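Local coordinates for protein DNA polymerase (Bacillus phage phi29, PDB 2PY5) that replicates the viral genome by protein-primed, strand-displacing DNA synthesis and proofreads with a 3'-5' exonuclease activity, at residues R96-G108 with K114-L126. The protein carries 2 engineered substitutions. Sequence-based numbering, arbitrary orientation.
With nucleotides of chain C; nucleotides of chain B.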
ATOM      1  N   ARG F  96      -9.788  -7.606   9.987  1.00 30.39           N
ATOM      2  CA  ARG F  96     -10.406  -6.646  10.906  1.00 30.65           C
ATOM      3  C   ARG F  96     -10.606  -5.297  10.236  1.00 32.18           C
ATOM      4  O   ARG F  96     -11.633  -4.618  10.445  1.00 33.97           O
ATOM      5  CB  ARG F  96      -9.529  -6.449  12.159  1.00 32.92           C
ATOM      6  CG  ARG F  96     -10.160  -5.582  13.234  1.00 36.93           C
ATOM      7  CD  ARG F  96      -9.160  -5.255  14.308  1.00 36.95           C
ATOM      8  NE  ARG F  96      -8.782  -6.436  15.080  1.00 37.49           N
ATOM      9  CZ  ARG F  96      -9.318  -6.812  16.246  1.00 36.29           C
ATOM     10  NH1 ARG F  96     -10.295  -6.114  16.828  1.00 37.12           N
ATOM     11  NH2 ARG F  96      -8.867  -7.910  16.846  1.00 35.83           N
ATOM     12  N   MET F  97      -9.614  -4.896   9.456  1.00 31.29           N
ATOM     13  CA  MET F  97      -9.609  -3.575   8.823  1.00 34.00           C
ATOM     14  C   MET F  97     -10.323  -3.543   7.474  1.00 34.02           C
ATOM     15  O   MET F  97     -10.342  -2.505   6.803  1.00 38.81           O
ATOM     16  CB  MET F  97      -8.175  -3.079   8.707  1.00 39.60           C
ATOM     17  CG  MET F  97      -7.434  -3.084  10.059  1.00 42.91           C
ATOM     18  SD  MET F  97      -7.912  -1.790  11.213  1.00 52.30           S
ATOM     19  CE  MET F  97      -9.445  -2.375  11.913  1.00 48.26           C
ATOM     20  N   GLY F  98     -10.924  -4.664   7.072  1.00 30.72           N
ATOM     21  CA  GLY F  98     -11.776  -4.694   5.901  1.00 30.42           C
ATOM     22  C   GLY F  98     -11.069  -5.011   4.599  1.00 32.03           C
ATOM     23  O   GLY F  98     -11.615  -4.725   3.533  1.00 35.58           O
ATOM     24  N   GLN F  99      -9.888  -5.630   4.679  1.00 31.29           N
ATOM     25  CA  GLN F  99      -9.216  -6.121   3.474  1.00 33.77           C
ATOM     26  C   GLN F  99      -9.727  -7.523   3.137  1.00 31.36           C
ATOM     27  O   GLN F  99      -9.734  -8.395   3.996  1.00 31.25           O
ATOM     28  CB  GLN F  99      -7.713  -6.102   3.664  1.00 35.91           C
ATOM     29  CG  GLN F  99      -7.210  -4.690   3.960  1.00 41.45           C
ATOM     30  CD  GLN F  99      -5.914  -4.346   3.301  1.00 47.24           C
ATOM     31  OE1 GLN F  99      -5.001  -3.821   3.947  1.00 54.17           O
ATOM     32  NE2 GLN F  99      -5.814  -4.617   2.005  1.00 52.03           N
ATOM     33  N   TRP F 100     -10.127  -7.723   1.881  1.00 30.44           N
ATOM     34  CA  TRP F 100     -10.688  -8.984   1.388  1.00 29.72           C
ATOM     35  C   TRP F 100      -9.614  -9.785   0.681  1.00 31.23           C
ATOM     36  O   TRP F 100      -8.938  -9.250  -0.231  1.00 31.51           O
ATOM     37  CB  TRP F 100     -11.852  -8.737   0.422  1.00 30.39           C
ATOM     38  CG  TRP F 100     -13.078  -8.186   1.104  1.00 29.28           C
ATOM     39  CD1 TRP F 100     -13.130  -7.155   2.008  1.00 32.27           C
ATOM     40  CD2 TRP F 100     -14.415  -8.631   0.922  1.00 31.37           C
ATOM     41  NE1 TRP F 100     -14.419  -6.957   2.419  1.00 32.60           N
ATOM     42  CE2 TRP F 100     -15.232  -7.838   1.756  1.00 31.13           C
ATOM     43  CE3 TRP F 100     -15.013  -9.624   0.136  1.00 33.48           C
ATOM     44  CZ2 TRP F 100     -16.605  -8.027   1.828  1.00 34.23           C
ATOM     45  CZ3 TRP F 100     -16.409  -9.800   0.210  1.00 33.08           C
ATOM     46  CH2 TRP F 100     -17.170  -9.003   1.041  1.00 33.94           C
ATOM     47  N   TYR F 101      -9.444 -11.037   1.113  1.00 30.34           N
ATOM     48  CA  TYR F 101      -8.402 -11.940   0.550  1.00 29.82           C
ATOM     49  C   TYR F 101      -8.982 -13.174  -0.127  1.00 31.02           C
ATOM     50  O   TYR F 101      -8.380 -13.688  -1.064  1.00 32.55           O
ATOM     51  CB  TYR F 101      -7.418 -12.423   1.617  1.00 30.32           C
ATOM     52  CG  TYR F 101      -6.608 -11.324   2.236  1.00 29.95           C
ATOM     53  CD1 TYR F 101      -7.102 -10.613   3.310  1.00 31.49           C
ATOM     54  CD2 TYR F 101      -5.375 -10.980   1.736  1.00 27.91           C
ATOM     55  CE1 TYR F 101      -6.385  -9.611   3.877  1.00 31.08           C
ATOM     56  CE2 TYR F 101      -4.622  -9.962   2.291  1.00 28.65           C
ATOM     57  CZ  TYR F 101      -5.136  -9.262   3.366  1.00 29.53           C
ATOM     58  OH  TYR F 101      -4.402  -8.254   3.958  1.00 31.40           O
ATOM     59  N   MET F 102     -10.119 -13.676   0.342  1.00 30.13           N
ATOM     60  CA  MET F 102     -10.607 -14.986  -0.105  1.00 30.18           C
ATOM     61  C   MET F 102     -12.077 -15.166   0.206  1.00 30.56           C
ATOM     62  O   MET F 102     -12.547 -14.787   1.277  1.00 30.31           O
ATOM     63  CB  MET F 102      -9.799 -16.124   0.564  1.00 31.68           C
ATOM     64  CG  MET F 102     -10.164 -17.534   0.054  1.00 34.64           C
ATOM     65  SD  MET F 102      -9.480 -18.836   1.068  1.00 38.31           S
ATOM     66  CE  MET F 102     -10.567 -18.716   2.478  1.00 42.63           C
ATOM     67  N   ILE F 103     -12.773 -15.792  -0.742  1.00 30.52           N
ATOM     68  CA  ILE F 103     -14.076 -16.429  -0.522  1.00 30.93           C
ATOM     69  C   ILE F 103     -13.928 -17.865  -1.029  1.00 31.27           C
ATOM     70  O   ILE F 103     -13.597 -18.059  -2.186  1.00 31.39           O
ATOM     71  CB  ILE F 103     -15.203 -15.758  -1.312  1.00 30.67           C
ATOM     72  CG1 ILE F 103     -15.287 -14.263  -1.019  1.00 30.81           C
ATOM     73  CG2 ILE F 103     -16.561 -16.441  -0.990  1.00 31.22           C
ATOM     74  CD1 ILE F 103     -16.192 -13.490  -2.002  1.00 32.15           C
ATOM     75  N   ASP F 104     -14.149 -18.844  -0.162  1.00 28.49           N
ATOM     76  CA  ASP F 104     -13.978 -20.272  -0.506  1.00 31.18           C
ATOM     77  C   ASP F 104     -15.343 -20.929  -0.389  1.00 30.19           C
ATOM     78  O   ASP F 104     -15.887 -21.051   0.708  1.00 30.89           O
ATOM     79  CB  ASP F 104     -12.982 -20.898   0.441  1.00 30.97           C
ATOM     80  CG  ASP F 104     -12.537 -22.295   0.027  1.00 36.02           C
ATOM     81  OD1 ASP F 104     -11.702 -22.880   0.750  1.00 38.69           O
ATOM     82  OD2 ASP F 104     -13.027 -22.789  -1.004  1.00 36.34           O
ATOM     83  N   ILE F 105     -15.903 -21.348  -1.528  1.00 30.37           N
ATOM     84  CA  ILE F 105     -17.252 -21.869  -1.571  1.00 29.85           C
ATOM     85  C   ILE F 105     -17.184 -23.383  -1.626  1.00 30.58           C
ATOM     86  O   ILE F 105     -16.630 -23.952  -2.581  1.00 30.86           O
ATOM     87  CB  ILE F 105     -18.000 -21.332  -2.814  1.00 29.29           C
ATOM     88  CG1 ILE F 105     -18.032 -19.795  -2.820  1.00 29.86           C
ATOM     89  CG2 ILE F 105     -19.432 -21.922  -2.897  1.00 31.76           C
ATOM     90  CD1 ILE F 105     -18.366 -19.207  -4.164  1.00 31.70           C
ATOM     91  N   CYS F 106     -17.727 -24.028  -0.602  1.00 29.55           N
ATOM     92  CA  CYS F 106     -17.628 -25.485  -0.433  0.90 29.09           C
ATOM     93  C   CYS F 106     -18.915 -26.157  -0.863  1.00 28.84           C
ATOM     94  O   CYS F 106     -19.962 -25.894  -0.288  1.00 31.05           O
ATOM     95  CB  CYS F 106     -17.420 -25.821   1.033  0.90 29.82           C
ATOM     96  SG  CYS F 106     -17.300 -27.572   1.359  0.90 34.10           S
ATOM     97  N   LEU F 107     -18.838 -27.062  -1.828  1.00 30.56           N
ATOM     98  CA  LEU F 107     -20.001 -27.851  -2.228  1.00 32.16           C
ATOM     99  C   LEU F 107     -20.128 -29.143  -1.423  1.00 33.05           C
ATOM    100  O   LEU F 107     -21.240 -29.640  -1.199  1.00 37.91           O
ATOM    101  CB  LEU F 107     -19.947 -28.144  -3.726  1.00 31.09           C
ATOM    102  CG  LEU F 107     -20.269 -26.979  -4.669  1.00 33.36           C
ATOM    103  CD1 LEU F 107     -21.679 -26.464  -4.400  1.00 36.79           C
ATOM    104  CD2 LEU F 107     -19.233 -25.846  -4.593  1.00 34.77           C
ATOM    105  N   GLY F 108     -19.002 -29.678  -0.968  1.00 32.17           N
ATOM    106  CA  GLY F 108     -18.972 -30.909  -0.205  1.00 31.12           C
ATOM    107  C   GLY F 108     -17.950 -31.805  -0.843  1.00 31.16           C
ATOM    108  O   GLY F 108     -16.934 -31.309  -1.344  1.00 29.58           O
ATOM    109  N   LYS F 114     -12.664 -33.274  -2.795  1.00 31.46           N
ATOM    110  CA  LYS F 114     -13.211 -32.090  -2.132  1.00 33.95           C
ATOM    111  C   LYS F 114     -13.646 -31.089  -3.204  1.00 33.36           C
ATOM    112  O   LYS F 114     -12.818 -30.620  -3.973  1.00 33.85           O
ATOM    113  CB  LYS F 114     -12.128 -31.477  -1.238  1.00 36.53           C
ATOM    114  CG  LYS F 114     -12.329 -30.058  -0.832  1.00 38.71           C
ATOM    115  CD  LYS F 114     -13.475 -29.880   0.106  1.00 39.44           C
ATOM    116  CE  LYS F 114     -13.443 -28.443   0.660  1.00 41.94           C
ATOM    117  NZ  LYS F 114     -14.754 -27.992   1.195  1.00 41.56           N
ATOM    118  N   ILE F 115     -14.938 -30.758  -3.242  1.00 30.45           N
ATOM    119  CA  ILE F 115     -15.482 -29.922  -4.304  1.00 29.88           C
ATOM    120  C   ILE F 115     -15.629 -28.493  -3.802  1.00 30.12           C
ATOM    121  O   ILE F 115     -16.447 -28.219  -2.922  1.00 30.47           O
ATOM    122  CB  ILE F 115     -16.877 -30.415  -4.771  1.00 30.06           C
ATOM    123  CG1 ILE F 115     -16.890 -31.913  -5.056  1.00 29.92           C
ATOM    124  CG2 ILE F 115     -17.355 -29.576  -5.986  1.00 31.18           C
ATOM    125  CD1 ILE F 115     -15.827 -32.370  -6.034  1.00 28.67           C
ATOM    126  N   HIS F 116     -14.843 -27.587  -4.366  1.00 29.90           N
ATOM    127  CA  HIS F 116     -14.933 -26.189  -3.997  1.00 28.85           C
ATOM    128  C   HIS F 116     -14.359 -25.273  -5.051  1.00 30.11           C
ATOM    129  O   HIS F 116     -13.569 -25.699  -5.872  1.00 31.47           O
ATOM    130  CB  HIS F 116     -14.254 -25.945  -2.634  1.00 28.95           C
ATOM    131  CG  HIS F 116     -12.747 -25.942  -2.652  1.00 31.07           C
ATOM    132  ND1 HIS F 116     -11.981 -27.013  -3.065  1.00 35.50           N
ATOM    133  CD2 HIS F 116     -11.869 -25.004  -2.224  1.00 34.71           C
ATOM    134  CE1 HIS F 116     -10.697 -26.714  -2.926  1.00 33.36           C
ATOM    135  NE2 HIS F 116     -10.605 -25.505  -2.413  1.00 39.94           N
ATOM    136  N   THR F 117     -14.763 -24.007  -4.995  1.00 27.98           N
ATOM    137  CA  THR F 117     -14.207 -22.968  -5.828  1.00 28.14           C
ATOM    138  C   THR F 117     -13.733 -21.877  -4.911  1.00 29.99           C
ATOM    139  O   THR F 117     -14.489 -21.430  -4.028  1.00 31.10           O
ATOM    140  CB  THR F 117     -15.230 -22.444  -6.847  1.00 29.00           C
ATOM    141  OG1 THR F 117     -15.518 -23.492  -7.785  1.00 29.49           O
ATOM    142  CG2 THR F 117     -14.696 -21.180  -7.596  1.00 30.21           C
ATOM    143  N   VAL F 118     -12.483 -21.461  -5.095  1.00 29.09           N
ATOM    144  CA  VAL F 118     -11.864 -20.403  -4.267  1.00 29.88           C
ATOM    145  C   VAL F 118     -11.754 -19.145  -5.095  1.00 29.79           C
ATOM    146  O   VAL F 118     -11.403 -19.198  -6.268  1.00 32.95           O
ATOM    147  CB  VAL F 118     -10.490 -20.789  -3.680  1.00 32.08           C
ATOM    148  CG1 VAL F 118     -10.077 -19.762  -2.595  1.00 33.91           C
ATOM    149  CG2 VAL F 118     -10.519 -22.197  -3.082  1.00 35.81           C
ATOM    150  N   ILE F 119     -12.119 -18.017  -4.491  1.00 28.79           N
ATOM    151  CA  ILE F 119     -12.083 -16.742  -5.143  1.00 29.03           C
ATOM    152  C   ILE F 119     -11.112 -15.837  -4.394  1.00 29.50           C
ATOM    153  O   ILE F 119     -11.274 -15.597  -3.185  1.00 30.25           O
ATOM    154  CB  ILE F 119     -13.485 -16.095  -5.163  1.00 29.87           C
ATOM    155  CG1 ILE F 119     -14.525 -17.110  -5.663  1.00 32.55           C
ATOM    156  CG2 ILE F 119     -13.487 -14.870  -6.085  1.00 31.24           C
ATOM    157  CD1 ILE F 119     -15.957 -16.582  -5.755  1.00 35.00           C
ATOM    158  N   TYR F 120     -10.135 -15.326  -5.132  1.00 28.75           N
ATOM    159  CA  TYR F 120      -9.083 -14.477  -4.607  1.00 30.84           C
ATOM    160  C   TYR F 120      -9.147 -13.048  -5.155  1.00 31.35           C
ATOM    161  O   TYR F 120      -9.853 -12.762  -6.126  1.00 31.38           O
ATOM    162  CB  TYR F 120      -7.754 -15.077  -4.978  1.00 31.24           C
ATOM    163  CG  TYR F 120      -7.453 -16.423  -4.360  1.00 30.51           C
ATOM    164  CD1 TYR F 120      -7.347 -17.552  -5.155  1.00 32.63           C
ATOM    165  CD2 TYR F 120      -7.210 -16.558  -3.001  1.00 31.80           C
ATOM    166  CE1 TYR F 120      -7.028 -18.769  -4.607  1.00 35.04           C
ATOM    167  CE2 TYR F 120      -6.913 -17.786  -2.438  1.00 33.48           C
ATOM    168  CZ  TYR F 120      -6.808 -18.892  -3.257  1.00 34.58           C
ATOM    169  OH  TYR F 120      -6.495 -20.141  -2.740  1.00 35.31           O
ATOM    170  N   ASP F 121      -8.368 -12.165  -4.542  1.00 30.77           N
ATOM    171  CA  ASP F 121      -8.229 -10.776  -4.980  1.00 29.37           C
ATOM    172  C   ASP F 121      -6.936 -10.601  -5.790  1.00 29.54           C
ATOM    173  O   ASP F 121      -5.819 -10.646  -5.217  1.00 30.71           O
ATOM    174  CB  ASP F 121      -8.218  -9.869  -3.742  1.00 28.64           C
ATOM    175  CG  ASP F 121      -8.325  -8.402  -4.072  1.00 28.53           C
ATOM    176  OD1 ASP F 121      -8.570  -8.060  -5.258  1.00 29.00           O
ATOM    177  OD2 ASP F 121      -8.191  -7.582  -3.124  1.00 30.77           O
ATOM    178  N   SER F 122      -7.051 -10.364  -7.099  1.00 29.89           N
ATOM    179  CA  SER F 122      -5.849 -10.059  -7.897  1.00 30.59           C
ATOM    180  C   SER F 122      -5.200  -8.728  -7.476  1.00 29.46           C
ATOM    181  O   SER F 122      -4.010  -8.511  -7.739  1.00 29.76           O
ATOM    182  CB  SER F 122      -6.121 -10.073  -9.395  1.00 31.63           C
ATOM    183  OG  SER F 122      -7.214  -9.255  -9.734  1.00 31.08           O
ATOM    184  N   LEU F 123      -5.940  -7.851  -6.790  1.00 28.64           N
ATOM    185  CA  LEU F 123      -5.332  -6.606  -6.269  1.00 29.49           C
ATOM    186  C   LEU F 123      -4.254  -6.888  -5.218  1.00 28.54           C
ATOM    187  O   LEU F 123      -3.306  -6.086  -5.026  1.00 30.13           O
ATOM    188  CB  LEU F 123      -6.393  -5.660  -5.701  1.00 30.08           C
ATOM    189  CG  LEU F 123      -5.936  -4.252  -5.329  1.00 29.78           C
ATOM    190  CD1 LEU F 123      -5.396  -3.466  -6.498  1.00 29.82           C
ATOM    191  CD2 LEU F 123      -7.104  -3.498  -4.678  1.00 30.04           C
ATOM    192  N   LYS F 124      -4.368  -8.031  -4.529  1.00 28.74           N
ATOM    193  CA  LYS F 124      -3.362  -8.403  -3.521  1.00 27.29           C
ATOM    194  C   LYS F 124      -2.072  -8.893  -4.194  1.00 27.47           C
ATOM    195  O   LYS F 124      -0.987  -8.813  -3.612  1.00 28.92           O
ATOM    196  CB  LYS F 124      -3.929  -9.474  -2.579  1.00 28.57           C
ATOM    197  CG  LYS F 124      -5.166  -9.021  -1.776  1.00 29.67           C
ATOM    198  CD  LYS F 124      -4.821  -8.040  -0.687  1.00 28.64           C
ATOM    199  CE  LYS F 124      -6.061  -7.625   0.092  1.00 29.96           C
ATOM    200  NZ  LYS F 124      -7.019  -6.844  -0.727  1.00 31.56           N
ATOM    201  N   LYS F 125      -2.227  -9.433  -5.402  1.00 29.90           N
ATOM    202  CA  LYS F 125      -1.112  -9.892  -6.231  1.00 29.60           C
ATOM    203  C   LYS F 125      -0.451  -8.752  -7.020  1.00 30.12           C
ATOM    204  O   LYS F 125       0.772  -8.701  -7.139  1.00 28.20           O
ATOM    205  CB  LYS F 125      -1.642 -10.938  -7.205  1.00 31.20           C
ATOM    206  CG  LYS F 125      -2.109 -12.219  -6.542  1.00 34.09           C
ATOM    207  CD  LYS F 125      -1.150 -13.355  -6.737  1.00 38.02           C
ATOM    208  CE  LYS F 125       0.254 -13.013  -6.275  1.00 36.90           C
ATOM    209  NZ  LYS F 125       1.210 -14.153  -6.299  1.00 34.28           N
ATOM    210  N   LEU F 126      -1.287  -7.862  -7.547  1.00 29.54           N
ATOM    211  CA  LEU F 126      -0.921  -6.796  -8.455  1.00 29.78           C
ATOM    212  C   LEU F 126      -1.562  -5.512  -7.909  1.00 28.73           C
ATOM    213  O   LEU F 126      -2.663  -5.140  -8.303  1.00 29.45           O
ATOM    214  CB  LEU F 126      -1.429  -7.136  -9.867  1.00 32.38           C
ATOM    215  CG  LEU F 126      -0.849  -8.427 -10.478  1.00 32.25           C
ATOM    216  CD1 LEU F 126      -1.733  -8.886 -11.667  1.00 32.80           C
ATOM    217  CD2 LEU F 126       0.609  -8.232 -10.895  1.00 33.54           C
TER
ATOM    218  P    DT C   6      -0.454  -2.709  12.949  1.00 42.46           P
ATOM    219  OP1  DT C   6       0.467  -2.478  14.075  1.00 41.20           O
ATOM    220  OP2  DT C   6      -1.169  -4.002  12.757  1.00 40.56           O
ATOM    221  O5'  DT C   6      -1.589  -1.576  12.961  1.00 47.24           O
ATOM    222  C5'  DT C   6      -1.283  -0.231  13.276  1.00 52.68           C
ATOM    223  C4'  DT C   6      -2.575   0.559  13.306  1.00 56.76           C
ATOM    224  O4'  DT C   6      -3.034   0.685  11.936  1.00 59.13           O
ATOM    225  C3'  DT C   6      -3.716  -0.093  14.098  1.00 58.97           C
ATOM    226  O3'  DT C   6      -4.444   0.866  14.882  1.00 60.81           O
ATOM    227  C2'  DT C   6      -4.585  -0.720  13.014  1.00 59.88           C
ATOM    228  C1'  DT C   6      -4.371   0.237  11.844  1.00 61.52           C
ATOM    229  N1   DT C   6      -4.595  -0.347  10.463  1.00 62.36           N
ATOM    230  C2   DT C   6      -5.335   0.386   9.553  1.00 63.31           C
ATOM    231  O2   DT C   6      -5.817   1.480   9.814  1.00 63.25           O
ATOM    232  N3   DT C   6      -5.487  -0.215   8.321  1.00 63.09           N
ATOM    233  C4   DT C   6      -4.994  -1.444   7.913  1.00 62.80           C
ATOM    234  O4   DT C   6      -5.197  -1.884   6.783  1.00 63.29           O
ATOM    235  C5   DT C   6      -4.227  -2.158   8.911  1.00 63.19           C
ATOM    236  C7   DT C   6      -3.637  -3.503   8.602  1.00 63.09           C
ATOM    237  C6   DT C   6      -4.066  -1.586  10.118  1.00 62.58           C
ATOM    238  P    DG C   2      -1.026 -19.796   8.699  1.00 52.23           P
ATOM    239  OP1  DG C   2       0.432 -20.058   8.693  1.00 52.86           O
ATOM    240  OP2  DG C   2      -1.628 -19.042   9.825  1.00 51.90           O
ATOM    241  O5'  DG C   2      -1.447 -19.101   7.307  1.00 46.97           O
ATOM    242  C5'  DG C   2      -0.986 -19.732   6.114  1.00 42.86           C
ATOM    243  C4'  DG C   2      -1.495 -19.123   4.820  1.00 38.35           C
ATOM    244  O4'  DG C   2      -2.791 -19.662   4.502  1.00 37.82           O
ATOM    245  C3'  DG C   2      -1.687 -17.619   4.753  1.00 34.41           C
ATOM    246  O3'  DG C   2      -1.215 -17.234   3.491  1.00 29.28           O
ATOM    247  C2'  DG C   2      -3.188 -17.383   4.846  1.00 37.48           C
ATOM    248  C1'  DG C   2      -3.665 -18.619   4.112  1.00 41.26           C
ATOM    249  N9   DG C   2      -4.964 -19.145   4.476  1.00 41.20           N
ATOM    250  C8   DG C   2      -5.573 -19.123   5.704  1.00 41.59           C
ATOM    251  N7   DG C   2      -6.730 -19.721   5.710  1.00 43.52           N
ATOM    252  C5   DG C   2      -6.872 -20.175   4.400  1.00 41.65           C
ATOM    253  C6   DG C   2      -7.927 -20.887   3.796  1.00 41.98           C
ATOM    254  O6   DG C   2      -8.969 -21.276   4.336  1.00 43.46           O
ATOM    255  N1   DG C   2      -7.675 -21.156   2.448  1.00 42.18           N
ATOM    256  C2   DG C   2      -6.545 -20.771   1.761  1.00 43.15           C
ATOM    257  N2   DG C   2      -6.473 -21.109   0.459  1.00 43.01           N
ATOM    258  N3   DG C   2      -5.547 -20.093   2.323  1.00 41.92           N
ATOM    259  C4   DG C   2      -5.787 -19.838   3.632  1.00 41.46           C
TER
ATOM    260  P    DC B   4     -15.781   2.973   7.124  1.00 46.64           P
ATOM    261  OP1  DC B   4     -17.047   2.421   6.594  1.00 46.90           O
ATOM    262  OP2  DC B   4     -15.791   3.981   8.219  1.00 47.96           O
ATOM    263  O5'  DC B   4     -14.852   1.774   7.612  1.00 44.32           O
ATOM    264  C5'  DC B   4     -14.758   0.552   6.905  1.00 40.89           C
ATOM    265  C4'  DC B   4     -13.741  -0.317   7.613  1.00 37.60           C
ATOM    266  O4'  DC B   4     -12.433   0.296   7.493  1.00 37.38           O
ATOM    267  C3'  DC B   4     -13.965  -0.490   9.111  1.00 36.45           C
ATOM    268  O3'  DC B   4     -14.863  -1.576   9.323  1.00 34.48           O
ATOM    269  C2'  DC B   4     -12.552  -0.762   9.618  1.00 36.65           C
ATOM    270  C1'  DC B   4     -11.676   0.044   8.665  1.00 38.87           C
ATOM    271  N1   DC B   4     -11.173   1.356   9.217  1.00 40.22           N
ATOM    272  C2   DC B   4      -9.953   1.393   9.905  1.00 40.59           C
ATOM    273  O2   DC B   4      -9.307   0.348  10.058  1.00 41.96           O
ATOM    274  N3   DC B   4      -9.498   2.576  10.386  1.00 41.45           N
ATOM    275  C4   DC B   4     -10.209   3.691  10.212  1.00 41.84           C
ATOM    276  N4   DC B   4      -9.712   4.827  10.713  1.00 42.07           N
ATOM    277  C5   DC B   4     -11.457   3.689   9.516  1.00 42.83           C
ATOM    278  C6   DC B   4     -11.893   2.515   9.039  1.00 42.10           C
TER
HETATM  279  O   HOH W   1      -9.446  -5.455   0.186  1.00 18.45           O
HETATM  280  O   HOH W   2      -6.442 -12.495  -2.346  1.00 22.06           O
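Two bends, at chi2 (-73°) and chi4 (-66°), lead the Lys124 chain across the Tyr101 ring and bring its NZ to Trp100 O. This closes the open end of an antiparallel beta hairpin, strands 100-110 and 113-121, in the exonuclease domain. Lys124 CE lies over one face of the Tyr101 ring, 3.8 Å from its centroid, a CH-pi contact. Lys124 NZ donates to Trp100 O at 3.1 Å. Lys124 NZ also forms a salt bridge with Asp121 OD2 at 2.8 Å and donates to a water that accepts from Trp100 N. The other carboxylate oxygen, Asp121 OD1, caps the short helical turn by accepting from Leu123 N. Ser122 and Leu123 in that turn bind single-stranded DNA and are essential for exonucleolysis.

Paired backbone bonds join Ile103 with Ile119 and Ile105 with Thr117. Farther along, Leu107 and Gly108 both face Ile115 in a classic beta bulge. Ile103, Ile105 and Ile119 share one face of the sheet, and there Ile119 meets Leu63 and Ile70 of helix 63-76; Ile105 CD1 touches Ile119 CD1 at 3.9 Å. On the opposite face, Met102 CG, anti to its own N (chi1 -175°), presses on Val118 CG1 at 3.5 Å, tight for two carbons. The Met102 chain then runs on to DNA. Its SD lies 3.2 Å from N1 of DG2 of chain C, and Tyr120 OH is 3.3 Å from N2 of the same base.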